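Local coordinates for protein GH3 beta-N-acetylglucosaminidase (Paenibacillaceae, PDB 6K5J) that hydrolyses terminal beta-linked N-acetylglucosamine residues as a glycoside hydrolase of family 3, at residues S372-F382 with L493-Y503. Sequence-based numbering, arbitrary orientation.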
ATOM      1  N   SER A 372     -12.768   8.983  11.063  1.00 17.78           N
ATOM      2  CA  SER A 372     -11.544   9.389  10.384  1.00 19.30           C
ATOM      3  C   SER A 372     -11.607  10.802   9.801  1.00 19.46           C
ATOM      4  O   SER A 372     -10.617  11.536   9.882  1.00 17.22           O
ATOM      5  CB  SER A 372     -11.227   8.365   9.275  1.00 16.14           C
ATOM      6  OG  SER A 372     -10.042   8.678   8.571  1.00 23.30           O
ATOM      7  N   ILE A 373     -12.753  11.209   9.236  1.00 18.69           N
ATOM      8  CA  ILE A 373     -12.856  12.509   8.570  1.00 18.56           C
ATOM      9  C   ILE A 373     -12.385  13.617   9.498  1.00 18.44           C
ATOM     10  O   ILE A 373     -12.798  13.697  10.661  1.00 19.88           O
ATOM     11  CB  ILE A 373     -14.300  12.774   8.103  1.00 18.06           C
ATOM     12  CG1 ILE A 373     -14.836  11.585   7.282  1.00 17.22           C
ATOM     13  CG2 ILE A 373     -14.345  14.101   7.330  1.00 17.57           C
ATOM     14  CD1 ILE A 373     -14.062  11.306   5.985  1.00 18.79           C
ATOM     15  N   THR A 374     -11.534  14.493   8.967  1.00 15.93           N
ATOM     16  CA  THR A 374     -10.837  15.506   9.745  1.00 19.91           C
ATOM     17  C   THR A 374     -11.115  16.885   9.166  1.00 19.50           C
ATOM     18  O   THR A 374     -11.161  17.054   7.949  1.00 20.63           O
ATOM     19  CB  THR A 374      -9.333  15.210   9.737  1.00 19.49           C
ATOM     20  OG1 THR A 374      -9.127  13.881  10.238  1.00 19.40           O
ATOM     21  CG2 THR A 374      -8.565  16.213  10.587  1.00 18.81           C
ATOM     22  N   LEU A 375     -11.319  17.868  10.037  1.00 20.37           N
ATOM     23  CA  LEU A 375     -11.509  19.253   9.626  1.00 21.60           C
ATOM     24  C   LEU A 375     -10.236  20.019   9.956  1.00 21.25           C
ATOM     25  O   LEU A 375      -9.878  20.149  11.128  1.00 21.25           O
ATOM     26  CB  LEU A 375     -12.717  19.884  10.330  1.00 23.48           C
ATOM     27  CG  LEU A 375     -13.024  21.365  10.020  1.00 25.02           C
ATOM     28  CD1 LEU A 375     -13.105  21.622   8.514  1.00 21.25           C
ATOM     29  CD2 LEU A 375     -14.316  21.795  10.694  1.00 26.93           C
ATOM     30  N   LEU A 376      -9.552  20.518   8.932  1.00 19.79           N
ATOM     31  CA  LEU A 376      -8.300  21.233   9.139  1.00 20.26           C
ATOM     32  C   LEU A 376      -8.473  22.741   9.186  1.00 25.07           C
ATOM     33  O   LEU A 376      -7.664  23.430   9.818  1.00 25.58           O
ATOM     34  CB  LEU A 376      -7.296  20.885   8.030  1.00 22.77           C
ATOM     35  CG  LEU A 376      -6.549  19.551   8.124  1.00 27.98           C
ATOM     36  CD1 LEU A 376      -7.462  18.413   7.778  1.00 28.46           C
ATOM     37  CD2 LEU A 376      -5.357  19.560   7.164  1.00 25.47           C
ATOM     38  N   ARG A 377      -9.512  23.275   8.552  1.00 22.64           N
ATOM     39  CA  ARG A 377      -9.668  24.720   8.469  1.00 24.26           C
ATOM     40  C   ARG A 377     -11.139  25.024   8.241  1.00 24.47           C
ATOM     41  O   ARG A 377     -11.792  24.342   7.456  1.00 21.67           O
ATOM     42  CB  ARG A 377      -8.817  25.303   7.329  1.00 23.67           C
ATOM     43  CG  ARG A 377      -8.963  26.810   7.156  1.00 26.92           C
ATOM     44  CD  ARG A 377      -8.248  27.316   5.910  1.00 25.35           C
ATOM     45  NE  ARG A 377      -6.810  27.148   6.003  1.00 24.37           N
ATOM     46  CZ  ARG A 377      -5.983  27.213   4.968  1.00 27.61           C
ATOM     47  NH1 ARG A 377      -6.456  27.442   3.749  1.00 28.22           N
ATOM     48  NH2 ARG A 377      -4.682  27.052   5.154  1.00 26.15           N
ATOM     49  N   SER A 378     -11.655  26.033   8.936  1.00 27.25           N
ATOM     50  CA  SER A 378     -13.015  26.494   8.688  1.00 29.15           C
ATOM     51  C   SER A 378     -13.174  27.877   9.295  1.00 34.75           C
ATOM     52  O   SER A 378     -12.413  28.278  10.181  1.00 36.17           O
ATOM     53  CB  SER A 378     -14.063  25.541   9.261  1.00 29.30           C
ATOM     54  OG  SER A 378     -13.891  25.420  10.655  1.00 30.62           O
ATOM     55  N   GLU A 379     -14.181  28.598   8.807  1.00 37.19           N
ATOM     56  CA  GLU A 379     -14.441  29.972   9.225  1.00 43.38           C
ATOM     57  C   GLU A 379     -15.835  30.147   9.814  1.00 47.82           C
ATOM     58  O   GLU A 379     -16.344  31.270   9.864  1.00 57.09           O
ATOM     59  CB  GLU A 379     -14.260  30.924   8.048  1.00 44.90           C
ATOM     60  CG  GLU A 379     -12.938  31.634   8.032  1.00 49.44           C
ATOM     61  CD  GLU A 379     -12.749  32.439   6.766  1.00 50.00           C
ATOM     62  OE1 GLU A 379     -13.748  33.014   6.271  1.00 55.75           O
ATOM     63  OE2 GLU A 379     -11.608  32.485   6.261  1.00 52.20           O
ATOM     64  N   GLY A 380     -16.461  29.069  10.266  1.00 47.03           N
ATOM     65  CA  GLY A 380     -17.842  29.139  10.699  1.00 46.93           C
ATOM     66  C   GLY A 380     -18.608  27.942  10.185  1.00 44.13           C
ATOM     67  O   GLY A 380     -18.023  26.873  10.001  1.00 42.79           O
ATOM     68  N   GLU A 381     -19.902  28.099   9.937  1.00 41.41           N
ATOM     69  CA  GLU A 381     -20.701  26.963   9.502  1.00 43.34           C
ATOM     70  C   GLU A 381     -20.339  26.569   8.077  1.00 41.93           C
ATOM     71  O   GLU A 381     -20.034  27.417   7.235  1.00 43.93           O
ATOM     72  CB  GLU A 381     -22.194  27.275   9.617  1.00 47.80           C
ATOM     73  CG  GLU A 381     -23.052  26.032   9.877  1.00 49.31           C
ATOM     74  CD  GLU A 381     -22.341  25.001  10.757  1.00 59.10           C
ATOM     75  OE1 GLU A 381     -22.374  25.156  12.004  1.00 63.57           O
ATOM     76  OE2 GLU A 381     -21.740  24.044  10.197  1.00 48.27           O
ATOM     77  N   PHE A 382     -20.344  25.263   7.823  1.00 36.89           N
ATOM     78  CA  PHE A 382     -20.033  24.732   6.506  1.00 38.37           C
ATOM     79  C   PHE A 382     -21.087  23.775   5.968  1.00 36.82           C
ATOM     80  O   PHE A 382     -21.001  23.399   4.797  1.00 37.43           O
ATOM     81  CB  PHE A 382     -18.689  23.990   6.531  1.00 33.05           C
ATOM     82  CG  PHE A 382     -18.648  22.880   7.540  1.00 35.03           C
ATOM     83  CD1 PHE A 382     -19.258  21.663   7.278  1.00 32.54           C
ATOM     84  CD2 PHE A 382     -18.031  23.066   8.765  1.00 33.04           C
ATOM     85  CE1 PHE A 382     -19.240  20.645   8.214  1.00 30.29           C
ATOM     86  CE2 PHE A 382     -18.011  22.056   9.701  1.00 32.53           C
ATOM     87  CZ  PHE A 382     -18.613  20.840   9.428  1.00 30.92           C
ATOM     88  N   LEU A 493      -3.229  25.657  -0.895  1.00 22.04           N
ATOM     89  CA  LEU A 493      -4.559  26.254  -1.069  1.00 25.36           C
ATOM     90  C   LEU A 493      -4.805  27.362  -0.044  1.00 26.29           C
ATOM     91  O   LEU A 493      -5.715  27.274   0.786  1.00 25.56           O
ATOM     92  CB  LEU A 493      -5.639  25.171  -0.971  1.00 20.94           C
ATOM     93  CG  LEU A 493      -5.515  24.033  -1.979  1.00 22.60           C
ATOM     94  CD1 LEU A 493      -6.494  22.899  -1.638  1.00 22.22           C
ATOM     95  CD2 LEU A 493      -5.751  24.538  -3.410  1.00 26.64           C
ATOM     96  N   PRO A 494      -4.026  28.446  -0.093  1.00 29.00           N
ATOM     97  CA  PRO A 494      -4.125  29.458   0.974  1.00 28.26           C
ATOM     98  C   PRO A 494      -5.438  30.232   0.995  1.00 27.46           C
ATOM     99  O   PRO A 494      -5.786  30.779   2.048  1.00 31.52           O
ATOM    100  CB  PRO A 494      -2.925  30.382   0.699  1.00 31.25           C
ATOM    101  CG  PRO A 494      -2.622  30.193  -0.752  1.00 28.20           C
ATOM    102  CD  PRO A 494      -2.967  28.767  -1.072  1.00 26.78           C
ATOM    103  N   THR A 495      -6.182  30.285  -0.110  1.00 27.18           N
ATOM    104  CA  THR A 495      -7.433  31.032  -0.167  1.00 29.35           C
ATOM    105  C   THR A 495      -8.637  30.216   0.282  1.00 31.65           C
ATOM    106  O   THR A 495      -9.697  30.792   0.564  1.00 29.66           O
ATOM    107  CB  THR A 495      -7.665  31.540  -1.594  1.00 31.69           C
ATOM    108  OG1 THR A 495      -6.419  32.005  -2.129  1.00 33.23           O
ATOM    109  CG2 THR A 495      -8.689  32.682  -1.620  1.00 31.45           C
ATOM    110  N   VAL A 496      -8.494  28.891   0.367  1.00 27.31           N
ATOM    111  CA  VAL A 496      -9.616  28.031   0.739  1.00 26.25           C
ATOM    112  C   VAL A 496      -9.998  28.303   2.185  1.00 27.44           C
ATOM    113  O   VAL A 496      -9.133  28.407   3.062  1.00 27.03           O
ATOM    114  CB  VAL A 496      -9.235  26.561   0.501  1.00 25.00           C
ATOM    115  CG1 VAL A 496     -10.183  25.611   1.215  1.00 22.43           C
ATOM    116  CG2 VAL A 496      -9.207  26.277  -0.980  1.00 22.42           C
ATOM    117  N   LYS A 497     -11.299  28.443   2.442  1.00 24.28           N
ATOM    118  CA  LYS A 497     -11.765  28.747   3.792  1.00 27.28           C
ATOM    119  C   LYS A 497     -12.134  27.510   4.602  1.00 26.29           C
ATOM    120  O   LYS A 497     -12.066  27.551   5.836  1.00 26.87           O
ATOM    121  CB  LYS A 497     -12.977  29.680   3.735  1.00 31.00           C
ATOM    122  CG  LYS A 497     -12.650  31.100   3.307  1.00 35.74           C
ATOM    123  CD  LYS A 497     -13.922  31.948   3.233  1.00 42.74           C
ATOM    124  CE  LYS A 497     -13.751  33.121   2.273  1.00 47.58           C
ATOM    125  NZ  LYS A 497     -15.063  33.593   1.764  1.00 49.49           N
ATOM    126  N   THR A 498     -12.543  26.426   3.943  1.00 22.55           N
ATOM    127  CA  THR A 498     -13.016  25.214   4.606  1.00 21.93           C
ATOM    128  C   THR A 498     -12.350  24.022   3.943  1.00 20.59           C
ATOM    129  O   THR A 498     -12.537  23.803   2.742  1.00 22.59           O
ATOM    130  CB  THR A 498     -14.540  25.084   4.508  1.00 25.33           C
ATOM    131  OG1 THR A 498     -15.151  26.300   4.954  1.00 29.61           O
ATOM    132  CG2 THR A 498     -15.043  23.920   5.356  1.00 23.62           C
ATOM    133  N   PHE A 499     -11.582  23.252   4.722  1.00 21.86           N
ATOM    134  CA  PHE A 499     -10.794  22.143   4.189  1.00 18.45           C
ATOM    135  C   PHE A 499     -10.945  20.929   5.093  1.00 18.75           C
ATOM    136  O   PHE A 499     -10.653  21.004   6.291  1.00 21.35           O
ATOM    137  CB  PHE A 499      -9.314  22.529   4.056  1.00 18.34           C
ATOM    138  CG  PHE A 499      -8.461  21.456   3.426  1.00 22.81           C
ATOM    139  CD1 PHE A 499      -7.909  20.444   4.207  1.00 20.25           C
ATOM    140  CD2 PHE A 499      -8.219  21.453   2.057  1.00 21.01           C
ATOM    141  CE1 PHE A 499      -7.128  19.435   3.632  1.00 21.30           C
ATOM    142  CE2 PHE A 499      -7.438  20.461   1.469  1.00 22.13           C
ATOM    143  CZ  PHE A 499      -6.878  19.439   2.272  1.00 20.46           C
ATOM    144  N   PHE A 500     -11.367  19.812   4.509  1.00 17.99           N
ATOM    145  CA  PHE A 500     -11.475  18.524   5.184  1.00 19.32           C
ATOM    146  C   PHE A 500     -10.435  17.565   4.620  1.00 19.17           C
ATOM    147  O   PHE A 500     -10.018  17.688   3.466  1.00 19.79           O
ATOM    148  CB  PHE A 500     -12.862  17.899   4.983  1.00 19.47           C
ATOM    149  CG  PHE A 500     -13.983  18.649   5.642  1.00 22.25           C
ATOM    150  CD1 PHE A 500     -14.634  19.681   4.969  1.00 19.32           C
ATOM    151  CD2 PHE A 500     -14.407  18.308   6.928  1.00 19.04           C
ATOM    152  CE1 PHE A 500     -15.672  20.369   5.561  1.00 20.08           C
ATOM    153  CE2 PHE A 500     -15.442  18.999   7.532  1.00 21.65           C
ATOM    154  CZ  PHE A 500     -16.081  20.033   6.845  1.00 24.32           C
ATOM    155  N   ALA A 501     -10.057  16.566   5.424  1.00 20.01           N
ATOM    156  CA  ALA A 501      -9.250  15.453   4.939  1.00 18.60           C
ATOM    157  C   ALA A 501     -10.026  14.155   5.102  1.00 18.42           C
ATOM    158  O   ALA A 501     -10.527  13.856   6.195  1.00 19.87           O
ATOM    159  CB  ALA A 501      -7.900  15.361   5.672  1.00 15.67           C
ATOM    160  N   ALA A 502     -10.106  13.377   4.023  1.00 17.56           N
ATOM    161  CA  ALA A 502     -10.640  12.023   4.079  1.00 17.50           C
ATOM    162  C   ALA A 502      -9.589  10.944   3.871  1.00 16.94           C
ATOM    163  O   ALA A 502      -9.882   9.766   4.123  1.00 17.78           O
ATOM    164  CB  ALA A 502     -11.758  11.837   3.035  1.00 16.97           C
ATOM    165  N   TYR A 503      -8.393  11.299   3.399  1.00 18.37           N
ATOM    166  CA  TYR A 503      -7.222  10.426   3.269  1.00 18.11           C
ATOM    167  C   TYR A 503      -7.379   9.335   2.214  1.00 18.50           C
ATOM    168  O   TYR A 503      -6.464   8.506   2.052  1.00 19.13           O
ATOM    169  CB  TYR A 503      -6.839   9.785   4.618  1.00 16.64           C
ATOM    170  CG  TYR A 503      -6.805  10.795   5.744  1.00 17.71           C
ATOM    171  CD1 TYR A 503      -5.704  11.625   5.920  1.00 17.55           C
ATOM    172  CD2 TYR A 503      -7.893  10.953   6.607  1.00 17.64           C
ATOM    173  CE1 TYR A 503      -5.668  12.567   6.935  1.00 17.52           C
ATOM    174  CE2 TYR A 503      -7.868  11.899   7.621  1.00 17.88           C
ATOM    175  CZ  TYR A 503      -6.746  12.694   7.784  1.00 18.26           C
ATOM    176  OH  TYR A 503      -6.708  13.637   8.793  1.00 16.62           O
TER
HETATM  177  O   HOH W   1     -11.382   8.488   5.963  1.00 19.69           O
HETATM  178  O   HOH W   2     -15.947  27.237   7.202  1.00 38.16           O
HETATM  179  O   HOH W   3     -10.753  29.680   6.997  1.00 38.43           O
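Arg377 swings its chain away from its own amide (chi1 178°) and bends at chi3 (-65°), which brings the guanidinium to the type I turn Leu493–Val496. There NH1 donates hydrogen bonds to Val496 O (2.9 Å) and Leu493 O (3.1 Å), both near the guanidinium plane. Val496 N meets Leu493 O from the opposite face of that carbonyl. A methionine in place of Arg377 would probably cost Val496 O and Leu493 O the donor they share and leave the turn less firmly tied to the strand. On the sheet face bearing Leu375, its CD1 lies over the Phe500 ring, 3.8 Å from the centroid, while the ring's CZ edge points at the face of Phe382 in a T-shaped pair (planes at 79°). At the other end, Tyr503 OH donates to Thr374 OG1 (2.8 Å), which in turn donates to Ser372 O. Thr374 and Ala501 also exchange backbone hydrogen bonds, and Phe499 O takes Leu376 N at 2.9 Å and, weakly, Arg377 N. Two residues, Leu376 and Arg377, are thus set against the single Phe499, a classic beta bulge in strand 374–377, the antiparallel edge of the otherwise parallel sheet in the C-terminal alpha/beta domain.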